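Local coordinates for protein glycerol dehydratase (Clostridium butyricum, PDB 1R9D) that probably acts as a glycyl-radical lyase that dehydrates glycerol without the help of vitamin B12, at residues N275-D289 / F333-Q347. Numbering follows the deposited sequence.
Sequences NIESNGHSISPARFD and FGGYPMYQNLIVGGQ
His281 reaches from its loop to the residues ahead of strand 341-344, and its side chain passes three of them, Met338, Tyr339 and Phe333. Its CB sits 3.4 Å from Met338 O and also touches CE of Met338, whose chain folds back at chi2 and chi3. With chi1 at 58°, CG lies between the backbone N and the carbonyl carbon, and the imidazole runs alongside the Tyr339 ring, CD2 being 3.4 Å from Tyr339 CD1. The two planes are inclined at 40°, with Tyr339 CE1 over one face of the imidazole, toward its rim. At the far end CE1 presents the ring edge to the face of Phe333 in a T-shaped pair, while NE2 hydrogen-bonds a bound glycerol and the imidazole also has Lys323 as a polar partner. Ser282 OG binds the same glycerol, and Ser282 N donates to Met338 O (2.9 Å).

Further along, Ala286 and Leu342 form a single beta bridge, with Ala286 N to Asn341 O at 3.0 Å and Ile343 N to Ala286 O at 2.8 Å. Arg287 then bends at chi3 to bring NH1 and NH2 end-on to Gln347 O; NH2 also reaches Gly345 O (3.0 Å), and NH1 has a salt bridge to Asp427. Gly345 N meets Asp289 OD2 from above the carboxylate plane in a nearly straight bond (2.9 Å), and Ser359 OG bonds the same oxygen. The linker between helices 260-277 and 288-298 thus runs beside strand 341-344, outermost in its sheet within this chain and paired in parallel with strand 375-380.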
loop_
_atom_site.group_PDB
_atom_site.type_symbol
_atom_site.label_atom_id
_atom_site.label_comp_id
_atom_site.label_asym_id
_atom_site.label_seq_id
_atom_site.Cartn_x
_atom_site.Cartn_y
_atom_site.Cartn_z
ATOM N N ASN A 275 -5.680 -22.093 10.344
ATOM C CA ASN A 275 -6.896 -21.644 11.014
ATOM C C ASN A 275 -6.664 -20.692 12.190
ATOM O O ASN A 275 -7.618 -20.187 12.789
ATOM C CB ASN A 275 -7.700 -22.867 11.475
ATOM C CG ASN A 275 -8.461 -23.528 10.336
ATOM O OD1 ASN A 275 -9.580 -23.134 10.022
ATOM N ND2 ASN A 275 -7.848 -24.524 9.703
ATOM N N ILE A 276 -5.399 -20.462 12.532
ATOM C CA ILE A 276 -5.057 -19.537 13.609
ATOM C C ILE A 276 -4.685 -18.198 12.965
ATOM O O ILE A 276 -5.011 -17.133 13.478
ATOM C CB ILE A 276 -3.872 -20.063 14.453
ATOM C CG1 ILE A 276 -4.276 -21.366 15.146
ATOM C CG2 ILE A 276 -3.461 -19.014 15.487
ATOM C CD1 ILE A 276 -3.183 -21.981 16.010
ATOM N N GLU A 277 -4.022 -18.261 11.817
ATOM C CA GLU A 277 -3.633 -17.047 11.112
ATOM C C GLU A 277 -4.859 -16.299 10.594
ATOM O O GLU A 277 -4.931 -15.073 10.674
ATOM C CB GLU A 277 -2.701 -17.382 9.940
ATOM C CG GLU A 277 -2.332 -16.170 9.093
ATOM C CD GLU A 277 -1.325 -16.498 7.997
ATOM O OE1 GLU A 277 -1.606 -17.398 7.177
ATOM O OE2 GLU A 277 -0.254 -15.848 7.956
ATOM N N SER A 278 -5.829 -17.042 10.067
ATOM C CA SER A 278 -7.040 -16.432 9.525
ATOM C C SER A 278 -8.226 -17.365 9.709
ATOM O O SER A 278 -8.048 -18.572 9.849
ATOM C CB SER A 278 -6.850 -16.138 8.030
ATOM O OG SER A 278 -8.053 -15.667 7.443
ATOM N N ASN A 279 -9.433 -16.807 9.702
ATOM C CA ASN A 279 -10.626 -17.628 9.870
ATOM C C ASN A 279 -11.407 -17.836 8.576
ATOM O O ASN A 279 -12.590 -18.157 8.606
ATOM C CB ASN A 279 -11.545 -17.053 10.960
ATOM C CG ASN A 279 -12.210 -15.755 10.561
ATOM O OD1 ASN A 279 -11.783 -15.074 9.630
ATOM N ND2 ASN A 279 -13.268 -15.395 11.286
ATOM N N GLY A 280 -10.757 -17.642 7.434
ATOM C CA GLY A 280 -11.466 -17.905 6.195
ATOM C C GLY A 280 -11.758 -19.394 6.261
ATOM O O GLY A 280 -10.912 -20.160 6.739
ATOM N N HIS A 281 -12.942 -19.825 5.828
ATOM C CA HIS A 281 -13.239 -21.249 5.885
ATOM C C HIS A 281 -12.941 -21.954 4.564
ATOM O O HIS A 281 -12.272 -21.397 3.693
ATOM C CB HIS A 281 -14.689 -21.507 6.344
ATOM C CG HIS A 281 -15.739 -20.870 5.487
ATOM N ND1 HIS A 281 -16.478 -19.784 5.903
ATOM C CD2 HIS A 281 -16.196 -21.186 4.251
ATOM C CE1 HIS A 281 -17.347 -19.460 4.961
ATOM N NE2 HIS A 281 -17.195 -20.296 3.949
ATOM N N SER A 282 -13.431 -23.175 4.421
ATOM C CA SER A 282 -13.172 -23.965 3.227
ATOM C C SER A 282 -11.678 -24.236 3.063
ATOM O O SER A 282 -11.147 -24.237 1.953
ATOM C CB SER A 282 -13.746 -23.283 1.982
ATOM O OG SER A 282 -15.163 -23.383 1.987
ATOM N N ILE A 283 -10.993 -24.428 4.191
ATOM C CA ILE A 283 -9.579 -24.779 4.169
ATOM C C ILE A 283 -9.710 -26.272 3.889
ATOM O O ILE A 283 -10.046 -27.062 4.778
ATOM C CB ILE A 283 -8.908 -24.534 5.542
ATOM C CG1 ILE A 283 -9.039 -23.057 5.920
ATOM C CG2 ILE A 283 -7.436 -24.935 5.483
ATOM C CD1 ILE A 283 -8.492 -22.080 4.861
ATOM N N SER A 284 -9.449 -26.650 2.644
ATOM C CA SER A 284 -9.650 -28.024 2.210
ATOM C C SER A 284 -8.462 -28.938 2.001
ATOM O O SER A 284 -7.575 -28.652 1.198
ATOM C CB SER A 284 -10.483 -28.001 0.926
ATOM O OG SER A 284 -11.605 -27.149 1.084
ATOM N N PRO A 285 -8.447 -30.078 2.714
ATOM C CA PRO A 285 -7.374 -31.071 2.621
ATOM C C PRO A 285 -7.212 -31.586 1.185
ATOM O O PRO A 285 -6.130 -32.004 0.781
ATOM C CB PRO A 285 -7.842 -32.166 3.577
ATOM C CG PRO A 285 -8.569 -31.383 4.637
ATOM C CD PRO A 285 -9.382 -30.417 3.803
ATOM N N ALA A 286 -8.303 -31.551 0.423
ATOM C CA ALA A 286 -8.296 -32.015 -0.963
ATOM C C ALA A 286 -7.868 -33.479 -1.115
ATOM O O ALA A 286 -8.406 -34.346 -0.430
ATOM C CB ALA A 286 -7.417 -31.108 -1.819
ATOM N N ARG A 287 -6.900 -33.753 -1.990
ATOM C CA ARG A 287 -6.475 -35.133 -2.259
ATOM C C ARG A 287 -5.633 -35.818 -1.185
ATOM O O ARG A 287 -4.514 -36.269 -1.442
ATOM C CB ARG A 287 -5.745 -35.202 -3.605
ATOM C CG ARG A 287 -6.507 -34.556 -4.754
ATOM C CD ARG A 287 -5.965 -34.998 -6.103
ATOM N NE ARG A 287 -6.448 -36.325 -6.495
ATOM C CZ ARG A 287 -6.078 -36.954 -7.608
ATOM N NH1 ARG A 287 -5.214 -36.381 -8.434
ATOM N NH2 ARG A 287 -6.588 -38.146 -7.912
ATOM N N PHE A 288 -6.207 -35.915 0.006
ATOM C CA PHE A 288 -5.576 -36.530 1.171
ATOM C C PHE A 288 -5.008 -37.917 0.855
ATOM O O PHE A 288 -3.893 -38.251 1.263
ATOM C CB PHE A 288 -6.625 -36.637 2.283
ATOM C CG PHE A 288 -6.086 -37.102 3.610
ATOM C CD1 PHE A 288 -5.464 -36.210 4.479
ATOM C CD2 PHE A 288 -6.269 -38.422 4.020
ATOM C CE1 PHE A 288 -5.037 -36.626 5.747
ATOM C CE2 PHE A 288 -5.846 -38.847 5.280
ATOM C CZ PHE A 288 -5.232 -37.947 6.145
ATOM N N ASP A 289 -5.771 -38.722 0.123
ATOM C CA ASP A 289 -5.330 -40.067 -0.214
ATOM C C ASP A 289 -4.083 -40.091 -1.091
ATOM O O ASP A 289 -3.296 -41.035 -1.032
ATOM C CB ASP A 289 -6.474 -40.854 -0.876
ATOM C CG ASP A 289 -6.864 -40.310 -2.249
ATOM O OD1 ASP A 289 -6.693 -39.096 -2.498
ATOM O OD2 ASP A 289 -7.368 -41.106 -3.069
ATOM N N PHE A 333 -24.674 -19.612 6.198
ATOM C CA PHE A 333 -23.857 -20.776 6.527
ATOM C C PHE A 333 -24.346 -21.439 7.818
ATOM O O PHE A 333 -23.679 -21.366 8.849
ATOM C CB PHE A 333 -22.392 -20.353 6.705
ATOM C CG PHE A 333 -21.873 -19.428 5.624
ATOM C CD1 PHE A 333 -21.783 -18.057 5.845
ATOM C CD2 PHE A 333 -21.466 -19.933 4.391
ATOM C CE1 PHE A 333 -21.291 -17.201 4.857
ATOM C CE2 PHE A 333 -20.974 -19.084 3.392
ATOM C CZ PHE A 333 -20.885 -17.718 3.625
ATOM N N GLY A 334 -25.496 -22.104 7.762
ATOM C CA GLY A 334 -26.027 -22.729 8.964
ATOM C C GLY A 334 -25.466 -24.080 9.358
ATOM O O GLY A 334 -25.045 -24.863 8.511
ATOM N N GLY A 335 -25.457 -24.352 10.666
ATOM C CA GLY A 335 -24.974 -25.634 11.159
ATOM C C GLY A 335 -23.509 -25.756 11.553
ATOM O O GLY A 335 -22.924 -26.832 11.404
ATOM N N TYR A 336 -22.915 -24.672 12.054
ATOM C CA TYR A 336 -21.508 -24.676 12.472
ATOM C C TYR A 336 -20.574 -25.241 11.398
ATOM O O TYR A 336 -19.656 -25.996 11.717
ATOM C CB TYR A 336 -21.327 -25.539 13.723
ATOM C CG TYR A 336 -22.135 -25.142 14.937
ATOM C CD1 TYR A 336 -22.896 -26.093 15.618
ATOM C CD2 TYR A 336 -22.080 -23.847 15.455
ATOM C CE1 TYR A 336 -23.582 -25.768 16.790
ATOM C CE2 TYR A 336 -22.766 -23.513 16.631
ATOM C CZ TYR A 336 -23.511 -24.482 17.290
ATOM O OH TYR A 336 -24.180 -24.175 18.461
ATOM N N PRO A 337 -20.776 -24.874 10.119
ATOM C CA PRO A 337 -19.928 -25.390 9.037
ATOM C C PRO A 337 -18.560 -24.739 8.808
ATOM O O PRO A 337 -18.418 -23.524 8.911
ATOM C CB PRO A 337 -20.824 -25.225 7.815
ATOM C CG PRO A 337 -21.463 -23.900 8.097
ATOM C CD PRO A 337 -21.845 -24.017 9.574
ATOM N N MET A 338 -17.567 -25.570 8.486
ATOM C CA MET A 338 -16.215 -25.100 8.178
ATOM C C MET A 338 -15.883 -25.437 6.725
ATOM O O MET A 338 -14.913 -24.921 6.166
ATOM C CB MET A 338 -15.172 -25.738 9.102
ATOM C CG MET A 338 -15.210 -25.205 10.534
ATOM S SD MET A 338 -15.257 -23.411 10.641
ATOM C CE MET A 338 -13.669 -22.953 9.905
ATOM N N TYR A 339 -16.687 -26.317 6.132
ATOM C CA TYR A 339 -16.517 -26.727 4.731
ATOM C C TYR A 339 -15.122 -27.219 4.335
ATOM O O TYR A 339 -14.587 -26.813 3.304
ATOM C CB TYR A 339 -16.900 -25.570 3.801
ATOM C CG TYR A 339 -18.235 -24.926 4.103
ATOM C CD1 TYR A 339 -18.321 -23.813 4.941
ATOM C CD2 TYR A 339 -19.416 -25.431 3.554
ATOM C CE1 TYR A 339 -19.544 -23.217 5.223
ATOM C CE2 TYR A 339 -20.647 -24.843 3.834
ATOM C CZ TYR A 339 -20.707 -23.740 4.665
ATOM O OH TYR A 339 -21.925 -23.160 4.945
ATOM N N GLN A 340 -14.538 -28.105 5.134
ATOM C CA GLN A 340 -13.208 -28.632 4.835
ATOM C C GLN A 340 -13.355 -29.854 3.930
ATOM O O GLN A 340 -13.513 -30.985 4.403
ATOM C CB GLN A 340 -12.506 -29.002 6.145
ATOM C CG GLN A 340 -12.443 -27.830 7.116
ATOM C CD GLN A 340 -12.183 -28.260 8.546
ATOM O OE1 GLN A 340 -11.124 -27.979 9.112
ATOM N NE2 GLN A 340 -13.152 -28.950 9.137
ATOM N N ASN A 341 -13.297 -29.628 2.619
ATOM C CA ASN A 341 -13.470 -30.714 1.672
ATOM C C ASN A 341 -12.234 -31.584 1.507
ATOM O O ASN A 341 -11.123 -31.091 1.292
ATOM C CB ASN A 341 -13.909 -30.160 0.305
ATOM C CG ASN A 341 -14.658 -31.192 -0.527
ATOM O OD1 ASN A 341 -14.100 -32.208 -0.923
ATOM N ND2 ASN A 341 -15.939 -30.936 -0.775
ATOM N N LEU A 342 -12.444 -32.890 1.621
ATOM C CA LEU A 342 -11.378 -33.876 1.472
ATOM C C LEU A 342 -11.891 -34.848 0.417
ATOM O O LEU A 342 -12.966 -35.420 0.567
ATOM C CB LEU A 342 -11.128 -34.588 2.810
ATOM C CG LEU A 342 -9.960 -35.576 2.898
ATOM C CD1 LEU A 342 -9.517 -35.721 4.362
ATOM C CD2 LEU A 342 -10.375 -36.921 2.317
ATOM N N ILE A 343 -11.124 -35.033 -0.653
ATOM C CA ILE A 343 -11.557 -35.898 -1.745
ATOM C C ILE A 343 -10.622 -37.082 -1.990
ATOM O O ILE A 343 -9.416 -36.990 -1.762
ATOM C CB ILE A 343 -11.696 -35.045 -3.039
ATOM C CG1 ILE A 343 -12.479 -35.799 -4.115
ATOM C CG2 ILE A 343 -10.320 -34.673 -3.561
ATOM C CD1 ILE A 343 -13.098 -34.866 -5.142
ATOM N N VAL A 344 -11.182 -38.206 -2.433
ATOM C CA VAL A 344 -10.368 -39.374 -2.724
ATOM C C VAL A 344 -10.728 -39.978 -4.078
ATOM O O VAL A 344 -11.816 -39.736 -4.612
ATOM C CB VAL A 344 -10.482 -40.465 -1.615
ATOM C CG1 VAL A 344 -10.027 -39.884 -0.282
ATOM C CG2 VAL A 344 -11.905 -40.999 -1.521
ATOM N N GLY A 345 -9.798 -40.746 -4.633
ATOM C CA GLY A 345 -10.019 -41.372 -5.925
ATOM C C GLY A 345 -9.686 -40.435 -7.071
ATOM O O GLY A 345 -9.149 -39.346 -6.856
ATOM N N GLY A 346 -10.019 -40.849 -8.290
ATOM C CA GLY A 346 -9.739 -40.021 -9.447
ATOM C C GLY A 346 -8.533 -40.522 -10.220
ATOM O O GLY A 346 -8.088 -41.646 -10.022
ATOM N N GLN A 347 -8.000 -39.689 -11.105
ATOM C CA GLN A 347 -6.845 -40.078 -11.902
ATOM C C GLN A 347 -5.632 -39.234 -11.545
ATOM O O GLN A 347 -5.756 -38.235 -10.830
ATOM C CB GLN A 347 -7.174 -39.946 -13.398
ATOM C CG GLN A 347 -7.680 -38.575 -13.819
ATOM C CD GLN A 347 -8.286 -38.569 -15.220
ATOM O OE1 GLN A 347 -7.584 -38.749 -16.216
ATOM N NE2 GLN A 347 -9.598 -38.365 -15.296
HETATM O O HOH W 1 -10.829 -25.188 8.818
HETATM O O HOH W 2 -12.288 -24.239 6.803
HETATM O O HOH W 3 -8.062 -37.784 -4.658
#